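Local atomic coordinates of AT-less polyketide synthase (Streptomyces platensis subsp. rosaceus, PDB entry 4TKT), a protein that probably acts as a ketosynthase in isomigrastatin biosynthesis, extending a polyketide chain by decarboxylative Claisen condensation. Residues Ala338-Phe343 with Asp400-Leu405; Ser465-Glu470 with Pro603-Ala608; Gly477-Ala482 with Asp523-Cys528. All blocks are in the same frame, centred on the assembly; numbering follows the deposited sequence.

Contact 1: residues Ala338-Phe343 with Asp400-Leu405; sequences AAFAEF and DSPFVL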
# COMPACT_ATOMS: atom_id res chain seq x y z
N ALA A 338 18.73 -20.94 -10.20
CA ALA A 338 19.78 -21.36 -9.29
C ALA A 338 19.24 -21.54 -7.87
O ALA A 338 19.70 -22.40 -7.12
CB ALA A 338 20.92 -20.36 -9.30
N ALA A 339 18.26 -20.71 -7.51
CA ALA A 339 17.64 -20.80 -6.20
C ALA A 339 16.87 -22.11 -6.04
O ALA A 339 17.09 -22.85 -5.08
CB ALA A 339 16.71 -19.62 -5.98
N PHE A 340 15.98 -22.39 -6.98
CA PHE A 340 15.15 -23.59 -6.92
C PHE A 340 15.96 -24.87 -7.09
O PHE A 340 15.59 -25.92 -6.55
CB PHE A 340 14.06 -23.53 -7.99
CG PHE A 340 12.87 -22.70 -7.60
CD1 PHE A 340 11.84 -23.26 -6.85
CD2 PHE A 340 12.76 -21.38 -7.99
CE1 PHE A 340 10.74 -22.51 -6.49
CE2 PHE A 340 11.66 -20.62 -7.64
CZ PHE A 340 10.65 -21.19 -6.89
N ALA A 341 17.06 -24.80 -7.83
CA ALA A 341 17.85 -25.99 -8.16
C ALA A 341 18.50 -26.62 -6.94
O ALA A 341 18.89 -27.78 -6.97
CB ALA A 341 18.91 -25.64 -9.19
N GLU A 342 18.60 -25.86 -5.85
CA GLU A 342 19.20 -26.37 -4.62
C GLU A 342 18.22 -27.19 -3.80
O GLU A 342 18.57 -27.68 -2.73
CB GLU A 342 19.75 -25.21 -3.78
CG GLU A 342 21.07 -24.65 -4.28
CD GLU A 342 22.18 -25.68 -4.29
OE1 GLU A 342 22.19 -26.55 -3.39
OE2 GLU A 342 23.04 -25.63 -5.19
N PHE A 343 17.00 -27.33 -4.30
CA PHE A 343 15.95 -28.02 -3.54
C PHE A 343 15.18 -29.03 -4.38
O PHE A 343 14.92 -30.15 -3.92
CB PHE A 343 14.99 -26.99 -2.95
CG PHE A 343 15.63 -26.04 -1.99
CD1 PHE A 343 15.80 -26.38 -0.66
CD2 PHE A 343 16.07 -24.80 -2.42
CE1 PHE A 343 16.39 -25.50 0.23
CE2 PHE A 343 16.67 -23.91 -1.53
CZ PHE A 343 16.83 -24.27 -0.21
N ASP A 400 12.52 -25.20 -19.60
CA ASP A 400 13.47 -25.83 -18.69
C ASP A 400 13.66 -24.95 -17.46
O ASP A 400 14.77 -24.48 -17.18
CB ASP A 400 14.81 -26.09 -19.38
CG ASP A 400 15.73 -26.97 -18.56
OD1 ASP A 400 15.23 -27.75 -17.73
OD2 ASP A 400 16.97 -26.87 -18.75
N SER A 401 12.57 -24.72 -16.74
CA SER A 401 12.59 -23.86 -15.57
C SER A 401 11.47 -24.28 -14.62
O SER A 401 10.58 -25.03 -15.02
CB SER A 401 12.43 -22.39 -15.97
OG SER A 401 11.08 -22.11 -16.30
N PRO A 402 11.52 -23.82 -13.36
CA PRO A 402 10.41 -24.12 -12.46
C PRO A 402 9.12 -23.40 -12.84
O PRO A 402 8.07 -23.70 -12.28
CB PRO A 402 10.91 -23.62 -11.10
CG PRO A 402 12.39 -23.52 -11.24
CD PRO A 402 12.63 -23.16 -12.67
N PHE A 403 9.21 -22.46 -13.78
CA PHE A 403 8.14 -21.50 -13.98
C PHE A 403 7.28 -21.70 -15.22
O PHE A 403 7.65 -22.40 -16.16
CB PHE A 403 8.72 -20.08 -14.03
CG PHE A 403 9.63 -19.77 -12.88
CD1 PHE A 403 9.11 -19.61 -11.61
CD2 PHE A 403 10.99 -19.62 -13.08
CE1 PHE A 403 9.94 -19.31 -10.54
CE2 PHE A 403 11.82 -19.33 -12.02
CZ PHE A 403 11.30 -19.17 -10.75
N VAL A 404 6.10 -21.08 -15.18
CA VAL A 404 5.25 -20.90 -16.35
C VAL A 404 4.77 -19.45 -16.37
O VAL A 404 4.11 -19.00 -15.44
CB VAL A 404 4.03 -21.85 -16.34
CG1 VAL A 404 3.05 -21.46 -17.43
CG2 VAL A 404 4.48 -23.29 -16.49
N LEU A 405 5.13 -18.72 -17.42
CA LEU A 405 4.79 -17.31 -17.52
C LEU A 405 3.28 -17.10 -17.58
O LEU A 405 2.61 -17.61 -18.48
CB LEU A 405 5.45 -16.69 -18.75
CG LEU A 405 5.23 -15.18 -18.91
CD1 LEU A 405 5.76 -14.44 -17.69
CD2 LEU A 405 5.89 -14.68 -20.18

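Contact 2: residues Ser465-Glu470 with Pro603-Ala608; sequences SAFDEE and PGYPFA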
# COMPACT_ATOMS: atom_id res chain seq x y z
N SER A 465 -17.95 9.54 11.51
CA SER A 465 -17.49 10.89 11.83
C SER A 465 -16.44 11.41 10.84
O SER A 465 -15.73 10.63 10.20
CB SER A 465 -16.94 10.95 13.25
OG SER A 465 -15.91 9.99 13.45
N ALA A 466 -16.34 12.73 10.73
CA ALA A 466 -15.37 13.36 9.84
C ALA A 466 -15.04 14.77 10.33
O ALA A 466 -15.56 15.22 11.34
CB ALA A 466 -15.89 13.39 8.42
N PHE A 467 -14.18 15.46 9.58
CA PHE A 467 -13.66 16.76 9.99
C PHE A 467 -14.73 17.84 10.03
O PHE A 467 -14.81 18.62 10.98
CB PHE A 467 -12.52 17.19 9.07
CG PHE A 467 -11.65 18.28 9.63
CD1 PHE A 467 -10.59 17.97 10.47
CD2 PHE A 467 -11.89 19.61 9.31
CE1 PHE A 467 -9.79 18.97 10.99
CE2 PHE A 467 -11.09 20.61 9.83
CZ PHE A 467 -10.04 20.29 10.67
N ASP A 468 -15.56 17.89 8.98
CA ASP A 468 -16.68 18.82 8.94
C ASP A 468 -17.92 18.15 8.38
O ASP A 468 -17.92 16.95 8.10
CB ASP A 468 -16.32 20.07 8.12
CG ASP A 468 -15.80 19.73 6.73
OD1 ASP A 468 -16.27 18.75 6.11
OD2 ASP A 468 -14.90 20.46 6.24
N GLU A 469 -18.99 18.93 8.21
CA GLU A 469 -20.26 18.39 7.75
C GLU A 469 -20.18 17.82 6.34
O GLU A 469 -20.73 16.76 6.06
CB GLU A 469 -21.35 19.47 7.81
CG GLU A 469 -22.68 19.04 7.21
CD GLU A 469 -23.78 20.05 7.44
OE1 GLU A 469 -23.58 20.97 8.26
OE2 GLU A 469 -24.85 19.92 6.81
N GLU A 470 -19.47 18.53 5.46
CA GLU A 470 -19.35 18.10 4.07
C GLU A 470 -18.65 16.75 3.96
O GLU A 470 -19.13 15.85 3.28
CB GLU A 470 -18.60 19.14 3.24
CG GLU A 470 -18.42 18.72 1.79
CD GLU A 470 -17.30 19.47 1.09
OE1 GLU A 470 -16.75 20.41 1.70
OE2 GLU A 470 -16.98 19.12 -0.06
N PRO A 603 -14.63 1.55 3.39
CA PRO A 603 -14.04 2.73 2.75
C PRO A 603 -13.30 3.63 3.73
O PRO A 603 -13.76 3.83 4.86
CB PRO A 603 -15.26 3.45 2.17
CG PRO A 603 -16.23 2.36 1.89
CD PRO A 603 -16.04 1.34 2.98
N GLY A 604 -12.16 4.16 3.30
CA GLY A 604 -11.36 5.04 4.12
C GLY A 604 -11.87 6.47 4.12
O GLY A 604 -12.80 6.80 3.39
N TYR A 605 -11.26 7.31 4.95
CA TYR A 605 -11.66 8.71 5.05
C TYR A 605 -11.53 9.43 3.71
O TYR A 605 -10.54 9.27 3.00
CB TYR A 605 -10.81 9.44 6.11
CG TYR A 605 -11.23 10.87 6.36
CD1 TYR A 605 -10.71 11.91 5.61
CD2 TYR A 605 -12.17 11.17 7.34
CE1 TYR A 605 -11.10 13.22 5.83
CE2 TYR A 605 -12.56 12.48 7.57
CZ TYR A 605 -12.02 13.49 6.81
OH TYR A 605 -12.41 14.79 7.03
N PRO A 606 -12.55 10.23 3.36
CA PRO A 606 -12.56 11.01 2.12
C PRO A 606 -11.80 12.32 2.26
O PRO A 606 -12.40 13.36 2.56
CB PRO A 606 -14.05 11.27 1.89
CG PRO A 606 -14.62 11.34 3.28
CD PRO A 606 -13.80 10.39 4.13
N PHE A 607 -10.49 12.28 2.05
CA PHE A 607 -9.65 13.45 2.23
C PHE A 607 -10.07 14.60 1.33
O PHE A 607 -10.49 14.39 0.19
CB PHE A 607 -8.17 13.11 1.98
CG PHE A 607 -7.60 12.12 2.95
CD1 PHE A 607 -7.40 12.47 4.27
CD2 PHE A 607 -7.27 10.84 2.54
CE1 PHE A 607 -6.88 11.56 5.17
CE2 PHE A 607 -6.75 9.92 3.43
CZ PHE A 607 -6.55 10.28 4.74
N ALA A 608 -9.97 15.82 1.85
CA ALA A 608 -10.16 17.02 1.05
C ALA A 608 -9.11 17.05 -0.06
O ALA A 608 -7.94 16.75 0.17
CB ALA A 608 -10.08 18.26 1.92

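Contact 3: residues Gly477-Ala482 with Asp523-Cys528; sequences GRLRDA and DALDAC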
# COMPACT_ATOMS: atom_id res chain seq x y z
N GLY A 477 -22.04 8.75 1.84
CA GLY A 477 -22.25 8.38 0.46
C GLY A 477 -21.35 7.24 0.02
O GLY A 477 -21.80 6.30 -0.64
N ARG A 478 -20.08 7.31 0.40
CA ARG A 478 -19.11 6.30 -0.03
C ARG A 478 -19.36 4.97 0.69
O ARG A 478 -19.14 3.90 0.12
CB ARG A 478 -17.68 6.79 0.22
CG ARG A 478 -17.37 8.12 -0.44
CD ARG A 478 -15.97 8.18 -1.06
NE ARG A 478 -14.91 8.21 -0.06
CZ ARG A 478 -13.96 7.28 0.06
NH1 ARG A 478 -13.94 6.24 -0.76
NH2 ARG A 478 -13.03 7.39 1.00
N LEU A 479 -19.84 5.04 1.93
CA LEU A 479 -20.19 3.84 2.67
C LEU A 479 -21.46 3.23 2.11
O LEU A 479 -21.60 2.00 2.03
CB LEU A 479 -20.36 4.15 4.16
CG LEU A 479 -20.77 2.98 5.05
CD1 LEU A 479 -19.76 1.85 4.96
CD2 LEU A 479 -20.94 3.43 6.49
N ARG A 480 -22.40 4.09 1.73
CA ARG A 480 -23.64 3.65 1.11
C ARG A 480 -23.36 2.91 -0.19
O ARG A 480 -23.96 1.87 -0.46
CB ARG A 480 -24.55 4.85 0.84
CG ARG A 480 -25.73 4.55 -0.06
CD ARG A 480 -26.18 5.82 -0.77
NE ARG A 480 -25.10 6.36 -1.59
CZ ARG A 480 -25.08 7.61 -2.07
NH1 ARG A 480 -26.07 8.44 -1.79
NH2 ARG A 480 -24.06 8.01 -2.81
N ASP A 481 -22.44 3.45 -0.98
CA ASP A 481 -22.09 2.85 -2.26
C ASP A 481 -21.39 1.51 -2.07
O ASP A 481 -21.57 0.58 -2.86
CB ASP A 481 -21.21 3.79 -3.08
CG ASP A 481 -21.94 5.06 -3.49
OD1 ASP A 481 -23.19 5.07 -3.46
OD2 ASP A 481 -21.26 6.05 -3.84
N ALA A 482 -20.60 1.41 -1.01
CA ALA A 482 -19.89 0.18 -0.70
C ALA A 482 -20.86 -0.92 -0.26
O ALA A 482 -20.73 -2.07 -0.68
CB ALA A 482 -18.84 0.42 0.37
N ASP A 523 -30.52 3.15 3.45
CA ASP A 523 -31.47 4.26 3.38
C ASP A 523 -31.05 5.41 4.28
O ASP A 523 -31.15 6.58 3.89
CB ASP A 523 -32.88 3.80 3.78
CG ASP A 523 -33.54 2.94 2.72
OD1 ASP A 523 -32.97 2.83 1.61
OD2 ASP A 523 -34.62 2.39 2.99
N ALA A 524 -30.59 5.09 5.48
CA ALA A 524 -30.16 6.11 6.43
C ALA A 524 -28.92 6.83 5.92
O ALA A 524 -28.82 8.05 6.02
CB ALA A 524 -29.90 5.49 7.79
N LEU A 525 -27.98 6.06 5.37
CA LEU A 525 -26.75 6.62 4.82
C LEU A 525 -27.04 7.53 3.63
O LEU A 525 -26.45 8.60 3.49
CB LEU A 525 -25.80 5.50 4.40
CG LEU A 525 -25.21 4.70 5.56
CD1 LEU A 525 -24.45 3.48 5.06
CD2 LEU A 525 -24.31 5.59 6.41
N ASP A 526 -27.97 7.10 2.78
CA ASP A 526 -28.36 7.89 1.62
C ASP A 526 -29.00 9.20 2.05
O ASP A 526 -28.75 10.25 1.46
CB ASP A 526 -29.32 7.10 0.73
CG ASP A 526 -29.47 7.71 -0.65
OD1 ASP A 526 -28.47 8.24 -1.18
OD2 ASP A 526 -30.58 7.66 -1.21
N ALA A 527 -29.82 9.14 3.10
CA ALA A 527 -30.50 10.32 3.62
C ALA A 527 -29.49 11.33 4.16
O ALA A 527 -29.58 12.52 3.88
CB ALA A 527 -31.48 9.93 4.70
N CYS A 528 -28.53 10.84 4.93
CA CYS A 528 -27.47 11.68 5.47
C CYS A 528 -26.59 12.26 4.37
O CYS A 528 -26.19 13.42 4.42
CB CYS A 528 -26.61 10.90 6.46
SG CYS A 528 -25.19 11.81 7.07

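Contact 1: residues Ala338-Phe343 with Asp400-Leu405
Pro402 fits into the corner between two phenylalanine rings, and its CB serves a face of each. Over the Phe340 ring this carbon makes a CH-pi contact, 4.3 Å from the ring centroid, displaced toward the rim; over the Phe403 ring, its neighbour in sequence, it sits above the centre. The two rings meet each other obliquely, their planes at 86° and their centroids 5.3 Å apart. Their closest atoms are Phe340 CE2 and Phe403 CZ, 3.5 Å apart, and Phe403 CE1 is almost as near to the same CE2. Farther back along the phenylalanine, Phe340 CB rests against Pro402 CG at 3.7 Å. Phe403 gets its ring there by a first torsion of -51°, which places CG beside the backbone N and opposite the carbonyl carbon, folding the ring back alongside the proline that precedes it. An ST turn shapes this bend: Ser401 OG accepts from Phe403 N at 3.2 Å, and the same hydroxyl is also hydrogen-bonded to Phe398 O. Backbone hydrogen bonds tie Pro402 and Val404 to Cys350 of strand 350-353, leading into strand 403-405, the outermost strand at one end of the large ketosynthase sheet. From the other direction comes the last part of helix 328-340, which is packed on helix 294-308, partly through the edge-to-face pair of Phe340 with Trp305. The contact therefore joins the C-terminal part of helix 328-340 to the sheet margin. Its three touching residues are buried, and between the two segments the touching atoms are all side-chain carbons, so close fit and exclusion of water probably hold them together, while the nearby Ser401 hydroxyl is engaged with Phe403 N and Phe398 O, on its own side of the contact.

Contact 2: residues Ser465-Glu470 with Pro603-Ala608
Tyr605 and Phe467 both carry CG opposite the backbone N, with opposite results for their rings. In Tyr605 (chi1 -175°) the ring is carried across to the other segment; in Phe467 (chi1 -163°) it is swung off to the exposed side, leaving its backbone N and CB for the tyrosine hydroxyl. That hydroxyl accepts a hydrogen bond from Phe467 N, 3.2 Å from N to OH, with the donor close to the plane of the tyrosine ring at its edge. Beside the bond, Ala466 CB packs on Tyr605 CE2 at 3.6 Å, while Pro606 CD lies over one face of the ring, toward its rim. Pro606 is the centre of an inverse gamma turn closed by a weak bond from Phe607 N to Tyr605 O. Just beyond, Asp468 N-caps helix 469-482 through OD1 to Arg471 N, and Arg471 NH1 in turn binds Pro606 O. On the ketosynthase side, Glu107 takes the Tyr605 N-H and Phe80 meets the Tyr605 ring. The extended segment 603-608 is thus laid between linker domain and ketosynthase, consistent with the Tyr-Pro-Phe tail that runs back over the ketosynthase in modular polyketide synthases.

Contact 3: residues Gly477-Ala482 with Asp523-Cys528
Leu479 and Leu525 meet inside a nearly antiparallel helix pair, helix 469-482 against helix 518-530, in the small alpha/beta linker domain. The axes of the two short segments approach to 8.5 Å, with 149° between their directions. The tight part faces the domain's antiparallel sheet: Leu479 CG lies 3.7 Å from Leu525 CD1, the leucines cross at a slant, and Phe511 of strand 509-515 lies against Leu525. Where the backbones come nearest, Arg480 CB touches Leu525 CB at 3.8 Å, and the arginine already begins to leave the apolar layer.

The other part of the contact is polar and partly open to solvent. Here the Arg480 chain, bent at chi3 (61°), passes its CD obliquely across Asp526 and brings NH1 to Asp526 OD1 in a salt bridge between the helices, the guanidinium and carboxylate planes steeply turned against each other; the modelled separation of NH1 and OD1, 2.5 Å, is very short, and its exact value is doubtful. Asp481, exposed on the same helix as the arginine, supplies a second carboxylate, so a single guanidinium probably offsets two negative charges. Gly477 CA lies over one face of the guanidinium, toward its rim. A methionine in place of Arg480 would probably leave Asp526 and Asp481 without their shared positive mate and the two helices without this salt bridge. Arg480 NE reaches Asp481 OD1 at 3.0 Å, coming from above the carboxylate plane, 46° out of it.

Contact 1 stands apart, about 49 to 50 Å centre to centre from the other two and across the middle of the chain, at the margin of the large ketosynthase sheet. It also closes first along the sequence. Contacts 2 and 3 lie in and beside the linker domain, with centres 13 Å apart, and share helix 469-482: its first turn begins within contact 2's first segment, and its last residues form one side of contact 3. Contact 3 is nested within the loop that contact 2 closes, and they touch where Pro603 CG meets Ala482 CB. The helix pair lies within the small domain, and segment 603-608, much later in the chain, returns to join that domain to the ketosynthase.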